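PDB 6O2K: centromeric protein-C, isoform A from Drosophila melanogaster, which probably acts as an adaptor between centromeric chromatin and other kinetochore proteins, its cupin domain, the part described here, forming a dimer. Local coordinates for residues M77-V82 against G122-I127; F91-V96 against Q128-K133; G65-K70 against S135-I140; P84-V89 against M116-R121. All coordinates share one frame; numbering follows the deposited sequence.

How the interactions relate
The four contacts are antiparallel strand pairs of one cupin domain, two in each of its sheets. Interactions 1 and 2 share strand 124-129, which runs between strands 74-79 and 93-99; their centres are about 18 Å apart. Interactions 3 and 4, about 12 Å apart between centres, are joined where strand 135-141 bonds to strand 85-89, Met138 N to Leu88 O at 2.7 Å. Ile127 CG2 of interaction 1 packs within its own sheet on Phe94 CD1 of interaction 2 (3.5 Å) and across to the other sheet on Phe69 CZ of interaction 3 (3.6 Å). Asn129 OD1 reaches Ser135 OG at 2.7 Å, tying interaction 2 to interaction 3. Interactions 2, 3 and 4 also touch the second subunit.

Interaction 1: M77-V82 against G122-I127; sequences MKQAKV and GTRYSI
In the four-stranded sheet of the cupin domain, the end of strand 74-79 pairs antiparallel with the start of strand 124-129, and Gln79 and Arg124 meet on one face of it. Lys78 and Tyr125 form the hydrogen-bonded pair, Lys78 N giving to Tyr125 O at 2.9 Å and Tyr125 N to Lys78 O at 2.8 Å. Gln79 has CG anti to its N (chi1 -176°) and an extended chain, which carries the amide across to Gly122. There NE2 of Gln79 donates to Gly122 O at 2.7 Å in a nearly straight bond lying in the amide plane. The same amide covers one face of the Arg124 guanidinium, the two planes 37° apart, with Gln79 OE1 3.2 Å from Arg124 NH1 but badly angled for a bond. Met77 SD comes to the guanidinium edge and rests 3.7 Å from Arg124 CD. Replacing Gln79 with an alanine would probably leave Gly122 O without this donor and the Arg124 guanidinium without its cover, free to swing. Just past the strand, Ala80 CB packs 4.3 Å from Tyr125 CE1, while the Tyr125 hydroxyl bonds to Arg75. Here too Ala80 N gives to Thr123 O, and Gly122 N to Ala80 O at 2.7 Å. Ala80 is thus held at both backbone ends while forming the centre of an inverse gamma turn.

Interaction 2: F91-V96 against Q128-K133; sequences FGEFNV and QNAIDK
The Phe91 ring meets Lys133 at its edge: Lys133 CE lies 3.8 Å from Phe91 CE1, and NZ is also near the ring plane. The Phe94 ring approaches the end of strand 124-129 obliquely, with CD1 3.9 Å from Asn129 CA, while Phe69 makes an edge-to-face contact with it. Asn95 and Gln128 are a hydrogen-bonded antiparallel pair, and a water joins their amides, accepting from Asn95 ND2 at 3.1 Å and donating to Gln128 OE1 at 2.7 Å. Ala130 N then gives to Glu93 O from above the carbonyl plane. Asn129, with its amide swung anti to N (chi1 -170°), folds back on the turn: OD1 accepts from Ile131 N at 3.3 Å, an Asx turn, and ND2 gives to Lys133 O at 2.7 Å. A leucine in place of Asn129 would probably leave Ile131 N and Lys133 O without these partners and let the turn loosen. Strand 93-99 pairs on its other side with strand 107-112, where Glu93, in one of its two conformers, makes a salt bridge with Arg112. Phe91 packs on Met15 and Arg19 of helix 6-19, and Lys133 forms a salt bridge with Asp5 of the second subunit.

Interaction 3: G65-K70 against S135-I140; sequences GYMRFK and SVLMCI
Met67, Leu137 and Tyr66 bury the most surface where strand 64-69 runs antiparallel to strand 135-141. Met67 and Leu137 form a hydrogen-bonded pair, Met67 N giving to Leu137 O at 2.9 Å, and their side chains lie alongside, pointing the same way. The extended Met67 chain passes Leu137 CD1, which is 3.9 Å from both CG and SD of Met67, and its CE ends 3.9 Å from Cys139 CB. Leu137 holds CG between N and the carbonyl carbon (chi1 66°), an arrangement that brings its end nearer to the partner strand; CD2 also comes to 4.4 Å from Phe69 CE1. On the opposite face Tyr66 and Met138 run side by side, and Met138 CE closes on Tyr66 OH at 3.6 Å and on CE1 at 3.8 Å, obliquely to the ring. Val136 CG1 adds a looser contact with Tyr66 CD1. The Tyr66 hydroxyl bonds to that of Tyr56, while Leu88 of the second subunit packs on both Tyr66 and Met138. Strand 64-69 has strand 51-55 as its other neighbour, and strand 135-141 has strand 85-89. From the Met67 face, Phe69 and Leu137 reach across to Ile127 of strand 124-129 in the facing sheet.

Interaction 4: P84-V89 against M116-R121; sequences PLKLLV and MIEIDR
Leu85 and Ile119 pack tightly in the cupin fold, where strands 85-89 and 116-119 pair antiparallel at 165°, with axes 4.7 Å apart. Leu85 CD1 presses on Ile119 CG1 at 3.4 Å, closer than usual carbon contact. Both side chains point the same way, and Leu85 brings CG between its N and carbonyl carbon (chi1 56°), which turns the branched end toward the isoleucine. Beside them Leu87 CB meets Ile117 CG2 at 3.8 Å. This face looks into the domain: Leu85 and Ile119 both touch Tyr125, and Leu87 touches Ile127, all of strand 124-129. The backbones of the two pairs close four hydrogen bonds, among them Ile119 N to Leu85 O at 2.8 Å and Leu87 N to Ile117 O at 2.9 Å.

The other face is looser and more polar. Lys86 and Glu118 extend alongside each other, yet Lys86 NZ stays 4.4 Å from Glu118 OE2, beyond a salt bridge, so their attraction is probably modest. Glu118 OE1 instead accepts from Lys59 N of the second subunit. The Met116 chain bends about its CB-CG and CG-SD bonds, laying its sulfur across Lys86 CB at 4.0 Å, and Tyr56 of that subunit packs on it. Met116 and Ile117 also pair antiparallel with a strand of the second subunit, so the sheet continues through the dimer interface. At the exposed end Arg121 leads its guanidinium away from the contact, NE giving to Lys81 O, and its side chain touches the proline ring lightly: Arg121 CB lies 4.1 Å from Pro84 CG.

Interaction 1: M77-V82 against G122-I127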
loop_
_atom_site.group_PDB
_atom_site.type_symbol
_atom_site.label_atom_id
_atom_site.label_comp_id
_atom_site.label_asym_id
_atom_site.label_seq_id
_atom_site.Cartn_x
_atom_site.Cartn_y
_atom_site.Cartn_z
ATOM N N MET B 77 -13.112 -18.904 2.634
ATOM C CA MET B 77 -12.812 -19.048 1.210
ATOM C C MET B 77 -13.704 -18.175 0.335
ATOM O O MET B 77 -14.932 -18.190 0.463
ATOM C CB MET B 77 -12.987 -20.521 0.819
ATOM C CG MET B 77 -12.544 -20.884 -0.595
ATOM S SD MET B 77 -13.932 -20.823 -1.765
ATOM C CE MET B 77 -14.721 -22.413 -1.479
ATOM N N LYS B 78 -13.073 -17.429 -0.572
ATOM C CA LYS B 78 -13.747 -16.661 -1.611
ATOM C C LYS B 78 -13.116 -16.984 -2.960
ATOM O O LYS B 78 -11.929 -17.320 -3.036
ATOM C CB LYS B 78 -13.628 -15.142 -1.386
ATOM C CG LYS B 78 -13.944 -14.666 0.020
ATOM C CD LYS B 78 -15.437 -14.732 0.306
ATOM C CE LYS B 78 -15.740 -14.130 1.683
ATOM N NZ LYS B 78 -17.182 -14.196 2.008
ATOM N N GLN B 79 -13.901 -16.850 -4.031
ATOM C CA GLN B 79 -13.363 -16.902 -5.389
ATOM C C GLN B 79 -13.187 -15.483 -5.920
ATOM O O GLN B 79 -14.107 -14.662 -5.826
ATOM C CB GLN B 79 -14.258 -17.702 -6.336
ATOM C CG GLN B 79 -13.654 -17.855 -7.725
ATOM C CD GLN B 79 -14.299 -18.984 -8.532
ATOM O OE1 GLN B 79 -15.512 -19.181 -8.472
ATOM N NE2 GLN B 79 -13.484 -19.723 -9.291
ATOM N N ALA B 80 -12.004 -15.196 -6.470
ATOM C CA ALA B 80 -11.743 -13.912 -7.134
ATOM C C ALA B 80 -12.487 -13.939 -8.467
ATOM O O ALA B 80 -11.908 -14.101 -9.542
ATOM C CB ALA B 80 -10.244 -13.671 -7.321
ATOM N N LYS B 81 -13.809 -13.759 -8.380
ATOM C CA LYS B 81 -14.696 -14.058 -9.501
ATOM C C LYS B 81 -14.526 -13.068 -10.652
ATOM O O LYS B 81 -14.564 -13.461 -11.824
ATOM C CB LYS B 81 -16.137 -14.069 -8.992
ATOM C CG LYS B 81 -17.191 -14.541 -9.963
ATOM C CD LYS B 81 -18.575 -14.540 -9.282
ATOM C CE LYS B 81 -19.696 -14.317 -10.289
ATOM N NZ LYS B 81 -21.048 -14.205 -9.663
ATOM N N VAL B 82 -14.350 -11.780 -10.341
ATOM C CA VAL B 82 -14.314 -10.711 -11.335
ATOM C C VAL B 82 -12.963 -10.005 -11.348
ATOM O O VAL B 82 -12.342 -9.853 -12.406
ATOM C CB VAL B 82 -15.456 -9.687 -11.104
ATOM C CG1 VAL B 82 -15.343 -8.519 -12.097
ATOM C CG2 VAL B 82 -16.817 -10.351 -11.210
ATOM N N GLY B 122 -10.368 -15.994 -10.761
ATOM C CA GLY B 122 -10.867 -17.349 -10.643
ATOM C C GLY B 122 -10.260 -18.162 -9.517
ATOM O O GLY B 122 -10.786 -19.236 -9.204
ATOM N N THR B 123 -9.172 -17.693 -8.904
ATOM C CA THR B 123 -8.549 -18.421 -7.803
ATOM C C THR B 123 -9.443 -18.384 -6.568
ATOM O O THR B 123 -10.074 -17.369 -6.266
ATOM C CB THR B 123 -7.169 -17.831 -7.506
ATOM O OG1 THR B 123 -6.268 -18.209 -8.552
ATOM C CG2 THR B 123 -6.605 -18.303 -6.152
ATOM N N ARG B 124 -9.526 -19.512 -5.871
ATOM C CA ARG B 124 -10.217 -19.580 -4.589
ATOM C C ARG B 124 -9.182 -19.404 -3.487
ATOM O O ARG B 124 -8.160 -20.098 -3.479
ATOM C CB ARG B 124 -10.956 -20.909 -4.428
ATOM C CG ARG B 124 -12.152 -21.035 -5.356
ATOM C CD ARG B 124 -12.983 -22.286 -5.077
ATOM N NE ARG B 124 -13.964 -22.486 -6.140
ATOM C CZ ARG B 124 -15.130 -21.850 -6.219
ATOM N NH1 ARG B 124 -15.948 -22.096 -7.235
ATOM N NH2 ARG B 124 -15.485 -20.979 -5.283
ATOM N N TYR B 125 -9.440 -18.487 -2.558
ATOM C CA TYR B 125 -8.427 -18.155 -1.568
ATOM C C TYR B 125 -9.061 -17.905 -0.207
ATOM O O TYR B 125 -10.172 -17.369 -0.111
ATOM C CB TYR B 125 -7.608 -16.931 -2.023
ATOM C CG TYR B 125 -8.386 -15.638 -2.040
ATOM C CD1 TYR B 125 -9.328 -15.372 -3.032
ATOM C CD2 TYR B 125 -8.188 -14.679 -1.050
ATOM C CE1 TYR B 125 -10.055 -14.180 -3.022
ATOM C CE2 TYR B 125 -8.898 -13.498 -1.037
ATOM C CZ TYR B 125 -9.831 -13.253 -2.017
ATOM O OH TYR B 125 -10.527 -12.065 -2.001
ATOM N N SER B 126 -8.349 -18.318 0.842
ATOM C CA SER B 126 -8.738 -18.026 2.217
ATOM C C SER B 126 -7.553 -17.437 2.976
ATOM O O SER B 126 -6.390 -17.646 2.611
ATOM C CB SER B 126 -9.255 -19.277 2.930
ATOM O OG SER B 126 -8.181 -20.154 3.202
ATOM N N ILE B 127 -7.865 -16.704 4.052
ATOM C CA ILE B 127 -6.884 -15.931 4.818
ATOM C C ILE B 127 -7.125 -16.144 6.309
ATOM O O ILE B 127 -8.264 -16.033 6.779
ATOM C CB ILE B 127 -6.973 -14.429 4.495
ATOM C CG1 ILE B 127 -6.942 -14.176 2.985
ATOM C CG2 ILE B 127 -5.862 -13.627 5.225
ATOM C CD1 ILE B 127 -7.309 -12.736 2.620
#

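Interaction 2: F91-V96 against Q128-K133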
loop_
_atom_site.group_PDB
_atom_site.type_symbol
_atom_site.label_atom_id
_atom_site.label_comp_id
_atom_site.label_asym_id
_atom_site.label_seq_id
_atom_site.Cartn_x
_atom_site.Cartn_y
_atom_site.Cartn_z
ATOM N N PHE B 91 0.684 -5.071 8.588
ATOM C CA PHE B 91 1.149 -5.320 9.946
ATOM C C PHE B 91 0.799 -6.755 10.301
ATOM O O PHE B 91 -0.287 -7.230 9.962
ATOM C CB PHE B 91 0.510 -4.354 10.960
ATOM C CG PHE B 91 1.059 -4.489 12.359
ATOM C CD1 PHE B 91 0.476 -5.359 13.267
ATOM C CD2 PHE B 91 2.169 -3.758 12.760
ATOM C CE1 PHE B 91 0.988 -5.497 14.545
ATOM C CE2 PHE B 91 2.683 -3.879 14.048
ATOM C CZ PHE B 91 2.100 -4.747 14.942
ATOM N N GLY B 92 1.714 -7.437 10.970
ATOM C CA GLY B 92 1.401 -8.775 11.438
ATOM C C GLY B 92 1.823 -9.885 10.503
ATOM O O GLY B 92 2.800 -9.748 9.764
ATOM N N GLU B 93 1.086 -10.993 10.530
ATOM C CA GLU B 93 1.440 -12.201 9.792
ATOM C C GLU B 93 0.158 -12.896 9.353
ATOM O O GLU B 93 -0.821 -12.935 10.117
ATOM C CB GLU B 93 2.286 -13.140 10.669
ATOM C CG GLU B 93 2.980 -14.296 9.945
ATOM C CD GLU B 93 3.773 -15.183 10.905
ATOM O OE1 GLU B 93 4.109 -14.708 12.015
ATOM O OE2 GLU B 93 4.044 -16.357 10.569
ATOM N N PHE B 94 0.169 -13.458 8.147
ATOM C CA PHE B 94 -1.015 -14.100 7.599
ATOM C C PHE B 94 -0.647 -15.433 6.965
ATOM O O PHE B 94 0.437 -15.597 6.407
ATOM C CB PHE B 94 -1.699 -13.218 6.536
ATOM C CG PHE B 94 -2.427 -12.029 7.100
ATOM C CD1 PHE B 94 -3.722 -12.160 7.584
ATOM C CD2 PHE B 94 -1.821 -10.775 7.140
ATOM C CE1 PHE B 94 -4.398 -11.063 8.092
ATOM C CE2 PHE B 94 -2.495 -9.673 7.654
ATOM C CZ PHE B 94 -3.783 -9.819 8.136
ATOM N N ASN B 95 -1.577 -16.380 7.042
ATOM C CA ASN B 95 -1.527 -17.610 6.275
ATOM C C ASN B 95 -2.581 -17.518 5.183
ATOM O O ASN B 95 -3.749 -17.219 5.473
ATOM C CB ASN B 95 -1.791 -18.826 7.166
ATOM C CG ASN B 95 -0.687 -19.064 8.180
ATOM O OD1 ASN B 95 0.467 -18.703 7.958
ATOM N ND2 ASN B 95 -1.038 -19.693 9.294
ATOM N N VAL B 96 -2.176 -17.775 3.938
ATOM C CA VAL B 96 -3.066 -17.685 2.782
ATOM C C VAL B 96 -3.091 -19.032 2.078
ATOM O O VAL B 96 -2.034 -19.591 1.772
ATOM C CB VAL B 96 -2.623 -16.574 1.811
ATOM C CG1 VAL B 96 -3.558 -16.521 0.589
ATOM C CG2 VAL B 96 -2.558 -15.212 2.537
ATOM N N GLN B 128 -6.055 -16.428 7.057
ATOM C CA GLN B 128 -6.117 -16.485 8.518
ATOM C C GLN B 128 -4.986 -15.659 9.111
ATOM O O GLN B 128 -3.832 -15.792 8.697
ATOM C CB GLN B 128 -6.016 -17.920 9.044
ATOM C CG GLN B 128 -6.139 -18.028 10.569
ATOM C CD GLN B 128 -6.521 -19.441 11.031
ATOM O OE1 GLN B 128 -6.277 -20.424 10.329
ATOM N NE2 GLN B 128 -7.126 -19.539 12.217
ATOM N N ASN B 129 -5.331 -14.795 10.060
ATOM C CA ASN B 129 -4.346 -14.138 10.914
ATOM C C ASN B 129 -3.513 -15.194 11.626
ATOM O O ASN B 129 -4.057 -16.040 12.337
ATOM C CB ASN B 129 -5.076 -13.254 11.928
ATOM C CG ASN B 129 -4.147 -12.336 12.705
ATOM O OD1 ASN B 129 -2.917 -12.428 12.614
ATOM N ND2 ASN B 129 -4.745 -11.441 13.494
ATOM N N ALA B 130 -2.200 -15.155 11.442
ATOM C CA ALA B 130 -1.334 -16.198 11.981
ATOM C C ALA B 130 -0.895 -15.959 13.423
ATOM O O ALA B 130 -0.232 -16.832 13.996
ATOM C CB ALA B 130 -0.091 -16.358 11.103
ATOM N N ILE B 131 -1.249 -14.828 14.038
ATOM C CA ILE B 131 -0.718 -14.473 15.352
ATOM C C ILE B 131 -1.827 -14.003 16.288
ATOM O O ILE B 131 -2.947 -13.697 15.874
ATOM C CB ILE B 131 0.374 -13.395 15.257
ATOM C CG1 ILE B 131 -0.148 -12.192 14.475
ATOM C CG2 ILE B 131 1.618 -13.967 14.615
ATOM C CD1 ILE B 131 0.780 -11.010 14.490
ATOM N N ASP B 132 -1.470 -13.905 17.577
ATOM C CA ASP B 132 -2.393 -13.545 18.648
ATOM C C ASP B 132 -2.502 -12.029 18.833
ATOM O O ASP B 132 -2.719 -11.540 19.953
ATOM C CB ASP B 132 -1.955 -14.242 19.940
ATOM C CG ASP B 132 -2.950 -14.078 21.083
ATOM O OD1 ASP B 132 -2.553 -14.315 22.243
ATOM O OD2 ASP B 132 -4.122 -13.723 20.826
ATOM N N LYS B 133 -2.339 -11.274 17.753
ATOM C CA LYS B 133 -2.541 -9.833 17.737
ATOM C C LYS B 133 -3.323 -9.470 16.483
ATOM O O LYS B 133 -3.398 -10.245 15.526
ATOM C CB LYS B 133 -1.215 -9.067 17.744
ATOM C CG LYS B 133 -0.254 -9.432 18.857
ATOM C CD LYS B 133 1.167 -8.981 18.522
ATOM C CE LYS B 133 1.166 -7.748 17.628
ATOM N NZ LYS B 133 1.196 -6.487 18.416
HETATM O O HOH W 1 -3.939 -20.799 8.939
#

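Interaction 3: G65-K70 against S135-I140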
loop_
_atom_site.group_PDB
_atom_site.type_symbol
_atom_site.label_atom_id
_atom_site.label_comp_id
_atom_site.label_asym_id
_atom_site.label_seq_id
_atom_site.Cartn_x
_atom_site.Cartn_y
_atom_site.Cartn_z
ATOM N N GLY B 65 -7.929 -0.964 -0.377
ATOM C CA GLY B 65 -8.433 -0.860 0.981
ATOM C C GLY B 65 -7.642 -1.719 1.945
ATOM O O GLY B 65 -6.580 -2.242 1.613
ATOM N N TYR B 66 -8.186 -1.872 3.152
ATOM C CA TYR B 66 -7.542 -2.620 4.223
ATOM C C TYR B 66 -8.515 -3.626 4.810
ATOM O O TYR B 66 -9.712 -3.341 4.955
ATOM C CB TYR B 66 -7.041 -1.696 5.354
ATOM C CG TYR B 66 -6.037 -0.673 4.876
ATOM C CD1 TYR B 66 -4.699 -0.999 4.736
ATOM C CD2 TYR B 66 -6.442 0.622 4.553
ATOM C CE1 TYR B 66 -3.772 -0.053 4.272
ATOM C CE2 TYR B 66 -5.540 1.566 4.109
ATOM C CZ TYR B 66 -4.207 1.223 3.963
ATOM O OH TYR B 66 -3.328 2.179 3.501
ATOM N N MET B 67 -7.980 -4.795 5.158
ATOM C CA MET B 67 -8.659 -5.789 5.977
ATOM C C MET B 67 -7.961 -5.865 7.326
ATOM O O MET B 67 -6.740 -6.059 7.383
ATOM C CB MET B 67 -8.632 -7.163 5.309
ATOM C CG MET B 67 -9.196 -7.202 3.919
ATOM S SD MET B 67 -9.240 -8.926 3.370
ATOM C CE MET B 67 -9.396 -8.732 1.589
ATOM N N ARG B 68 -8.741 -5.719 8.397
ATOM C CA ARG B 68 -8.284 -5.789 9.777
ATOM C C ARG B 68 -8.810 -7.089 10.371
ATOM O O ARG B 68 -10.036 -7.321 10.397
ATOM C CB ARG B 68 -8.779 -4.585 10.589
ATOM C CG ARG B 68 -8.381 -4.619 12.055
ATOM C CD ARG B 68 -9.320 -3.762 12.904
ATOM N NE ARG B 68 -8.969 -2.348 12.843
ATOM C CZ ARG B 68 -9.832 -1.354 13.021
ATOM N NH1 ARG B 68 -9.413 -0.103 12.957
ATOM N NH2 ARG B 68 -11.114 -1.606 13.259
ATOM N N PHE B 69 -7.879 -7.931 10.825
ATOM C CA PHE B 69 -8.169 -9.255 11.352
ATOM C C PHE B 69 -7.916 -9.273 12.848
ATOM O O PHE B 69 -6.842 -8.869 13.315
ATOM C CB PHE B 69 -7.292 -10.338 10.718
ATOM C CG PHE B 69 -7.701 -10.747 9.332
ATOM C CD1 PHE B 69 -7.561 -9.870 8.271
ATOM C CD2 PHE B 69 -8.182 -12.030 9.086
ATOM C CE1 PHE B 69 -7.896 -10.257 6.976
ATOM C CE2 PHE B 69 -8.528 -12.431 7.794
ATOM C CZ PHE B 69 -8.395 -11.531 6.742
ATOM N N LYS B 70 -8.884 -9.800 13.577
ATOM C CA LYS B 70 -8.742 -10.055 14.980
ATOM C C LYS B 70 -7.733 -11.183 15.192
ATOM O O LYS B 70 -7.395 -11.898 14.251
ATOM C CB LYS B 70 -10.097 -10.426 15.557
ATOM C CG LYS B 70 -11.072 -9.339 15.397
ATOM C CD LYS B 70 -10.516 -8.235 16.217
ATOM C CE LYS B 70 -11.481 -7.090 16.180
ATOM N NZ LYS B 70 -10.878 -6.020 16.982
ATOM N N SER B 135 -3.852 -8.223 13.007
ATOM C CA SER B 135 -3.017 -8.048 11.821
ATOM C C SER B 135 -3.815 -7.313 10.756
ATOM O O SER B 135 -5.051 -7.320 10.762
ATOM C CB SER B 135 -2.506 -9.382 11.251
ATOM O OG SER B 135 -1.722 -10.088 12.193
ATOM N N VAL B 136 -3.096 -6.678 9.832
ATOM C CA VAL B 136 -3.705 -5.801 8.840
ATOM C C VAL B 136 -3.075 -6.078 7.485
ATOM O O VAL B 136 -1.844 -6.110 7.368
ATOM C CB VAL B 136 -3.513 -4.318 9.205
ATOM C CG1 VAL B 136 -4.128 -3.425 8.146
ATOM C CG2 VAL B 136 -4.101 -4.021 10.577
ATOM N N LEU B 137 -3.908 -6.250 6.459
ATOM C CA LEU B 137 -3.380 -6.346 5.102
ATOM C C LEU B 137 -4.063 -5.341 4.193
ATOM O O LEU B 137 -5.205 -4.937 4.422
ATOM C CB LEU B 137 -3.500 -7.761 4.507
ATOM C CG LEU B 137 -4.845 -8.425 4.207
ATOM C CD1 LEU B 137 -5.476 -7.881 2.940
ATOM C CD2 LEU B 137 -4.637 -9.925 4.079
ATOM N N MET B 138 -3.327 -4.915 3.174
ATOM C CA MET B 138 -3.856 -4.045 2.134
ATOM C C MET B 138 -4.349 -4.918 0.990
ATOM O O MET B 138 -3.658 -5.852 0.570
ATOM C CB MET B 138 -2.784 -3.068 1.638
ATOM C CG MET B 138 -3.251 -2.086 0.554
ATOM S SD MET B 138 -1.871 -1.076 -0.121
ATOM C CE MET B 138 -1.540 0.058 1.244
ATOM N N CYS B 139 -5.548 -4.621 0.508
ATOM C CA CYS B 139 -6.193 -5.330 -0.589
ATOM C C CYS B 139 -6.200 -4.420 -1.814
ATOM O O CYS B 139 -6.827 -3.353 -1.773
ATOM C CB CYS B 139 -7.615 -5.709 -0.169
ATOM S SG CYS B 139 -8.638 -6.460 -1.435
ATOM N N ILE B 140 -5.519 -4.835 -2.881
ATOM C CA ILE B 140 -5.365 -4.065 -4.107
ATOM C C ILE B 140 -6.005 -4.866 -5.227
ATOM O O ILE B 140 -5.469 -5.904 -5.619
ATOM C CB ILE B 140 -3.891 -3.805 -4.435
ATOM C CG1 ILE B 140 -3.186 -3.144 -3.250
ATOM C CG2 ILE B 140 -3.789 -3.021 -5.746
ATOM C CD1 ILE B 140 -1.637 -3.073 -3.392
#

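Interaction 4: P84-V89 against M116-R121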
loop_
_atom_site.group_PDB
_atom_site.type_symbol
_atom_site.label_atom_id
_atom_site.label_comp_id
_atom_site.label_asym_id
_atom_site.label_seq_id
_atom_site.Cartn_x
_atom_site.Cartn_y
_atom_site.Cartn_z
ATOM N N PRO B 84 -9.004 -9.753 -10.153
ATOM C CA PRO B 84 -7.818 -10.263 -9.463
ATOM C C PRO B 84 -7.417 -9.283 -8.373
ATOM O O PRO B 84 -7.829 -8.122 -8.368
ATOM C CB PRO B 84 -6.744 -10.325 -10.560
ATOM C CG PRO B 84 -7.445 -10.007 -11.845
ATOM C CD PRO B 84 -8.690 -9.250 -11.498
ATOM N N LEU B 85 -6.614 -9.751 -7.433
ATOM C CA LEU B 85 -6.188 -8.824 -6.395
ATOM C C LEU B 85 -4.768 -9.132 -5.950
ATOM O O LEU B 85 -4.202 -10.172 -6.280
ATOM C CB LEU B 85 -7.173 -8.836 -5.229
ATOM C CG LEU B 85 -7.542 -10.100 -4.480
ATOM C CD1 LEU B 85 -6.434 -10.383 -3.541
ATOM C CD2 LEU B 85 -8.802 -9.807 -3.683
ATOM N N LYS B 86 -4.182 -8.186 -5.229
ATOM C CA LYS B 86 -2.911 -8.373 -4.553
ATOM C C LYS B 86 -3.146 -8.139 -3.066
ATOM O O LYS B 86 -3.812 -7.172 -2.690
ATOM C CB LYS B 86 -1.848 -7.403 -5.085
ATOM C CG LYS B 86 -1.586 -7.544 -6.577
ATOM C CD LYS B 86 -0.476 -6.650 -7.086
ATOM C CE LYS B 86 -0.370 -6.771 -8.619
ATOM N NZ LYS B 86 -1.587 -6.286 -9.322
ATOM N N LEU B 87 -2.622 -9.026 -2.233
ATOM C CA LEU B 87 -2.686 -8.875 -0.784
ATOM C C LEU B 87 -1.294 -8.523 -0.276
ATOM O O LEU B 87 -0.340 -9.285 -0.481
ATOM C CB LEU B 87 -3.207 -10.154 -0.130
ATOM C CG LEU B 87 -4.576 -10.672 -0.610
ATOM C CD1 LEU B 87 -4.887 -12.027 0.016
ATOM C CD2 LEU B 87 -5.686 -9.675 -0.270
ATOM N N LEU B 88 -1.181 -7.375 0.388
ATOM C CA LEU B 88 0.099 -6.841 0.837
ATOM C C LEU B 88 0.024 -6.580 2.334
ATOM O O LEU B 88 -0.767 -5.735 2.777
ATOM C CB LEU B 88 0.438 -5.558 0.071
ATOM C CG LEU B 88 1.688 -4.776 0.461
ATOM C CD1 LEU B 88 2.937 -5.621 0.279
ATOM C CD2 LEU B 88 1.761 -3.523 -0.398
ATOM N N VAL B 89 0.855 -7.277 3.106
ATOM C CA VAL B 89 0.750 -7.222 4.563
ATOM C C VAL B 89 1.250 -5.871 5.073
ATOM O O VAL B 89 2.382 -5.453 4.792
ATOM C CB VAL B 89 1.508 -8.387 5.209
ATOM C CG1 VAL B 89 1.470 -8.274 6.720
ATOM C CG2 VAL B 89 0.879 -9.713 4.769
ATOM N N MET B 116 3.806 -9.724 -0.305
ATOM C CA MET B 116 2.635 -9.631 -1.166
ATOM C C MET B 116 2.360 -10.967 -1.854
ATOM O O MET B 116 3.279 -11.739 -2.153
ATOM C CB MET B 116 2.826 -8.530 -2.236
ATOM C CG MET B 116 1.604 -8.273 -3.097
ATOM S SD MET B 116 1.746 -9.215 -4.641
ATOM C CE MET B 116 3.112 -8.349 -5.361
ATOM N N ILE B 117 1.080 -11.239 -2.105
ATOM C CA ILE B 117 0.680 -12.363 -2.944
ATOM C C ILE B 117 -0.296 -11.870 -4.006
ATOM O O ILE B 117 -1.157 -11.029 -3.735
ATOM C CB ILE B 117 0.074 -13.518 -2.111
ATOM C CG1 ILE B 117 -0.111 -14.766 -2.989
ATOM C CG2 ILE B 117 -1.259 -13.106 -1.481
ATOM C CD1 ILE B 117 -0.479 -16.026 -2.184
ATOM N N GLU B 118 -0.134 -12.379 -5.226
ATOM C CA GLU B 118 -0.997 -12.083 -6.356
ATOM C C GLU B 118 -2.040 -13.199 -6.459
ATOM O O GLU B 118 -1.680 -14.381 -6.509
ATOM C CB GLU B 118 -0.153 -11.997 -7.641
ATOM C CG GLU B 118 -0.745 -11.200 -8.791
ATOM C CD GLU B 118 0.295 -10.871 -9.882
ATOM O OE1 GLU B 118 1.430 -11.392 -9.834
ATOM O OE2 GLU B 118 -0.033 -10.083 -10.788
ATOM N N ILE B 119 -3.315 -12.824 -6.447
ATOM C CA ILE B 119 -4.456 -13.728 -6.563
ATOM C C ILE B 119 -5.045 -13.518 -7.951
ATOM O O ILE B 119 -5.642 -12.468 -8.226
ATOM C CB ILE B 119 -5.513 -13.450 -5.483
ATOM C CG1 ILE B 119 -4.894 -13.365 -4.080
ATOM C CG2 ILE B 119 -6.668 -14.483 -5.539
ATOM C CD1 ILE B 119 -4.551 -14.685 -3.450
ATOM N N ASP B 120 -4.895 -14.512 -8.827
ATOM C CA ASP B 120 -5.407 -14.388 -10.185
ATOM C C ASP B 120 -6.930 -14.523 -10.223
ATOM O O ASP B 120 -7.570 -15.062 -9.315
ATOM C CB ASP B 120 -4.784 -15.448 -11.100
ATOM C CG ASP B 120 -3.271 -15.388 -11.106
ATOM O OD1 ASP B 120 -2.726 -14.331 -11.472
ATOM O OD2 ASP B 120 -2.636 -16.379 -10.699
ATOM N N ARG B 121 -7.505 -14.045 -11.320
ATOM C CA ARG B 121 -8.934 -14.195 -11.526
ATOM C C ARG B 121 -9.313 -15.672 -11.508
ATOM O O ARG B 121 -8.633 -16.509 -12.112
ATOM C CB ARG B 121 -9.337 -13.544 -12.849
ATOM C CG ARG B 121 -10.840 -13.533 -13.084
ATOM C CD ARG B 121 -11.206 -12.605 -14.214
ATOM N NE ARG B 121 -12.646 -12.427 -14.296
ATOM C CZ ARG B 121 -13.253 -11.617 -15.156
ATOM N NH1 ARG B 121 -12.539 -10.910 -16.019
ATOM N NH2 ARG B 121 -14.578 -11.521 -15.153
#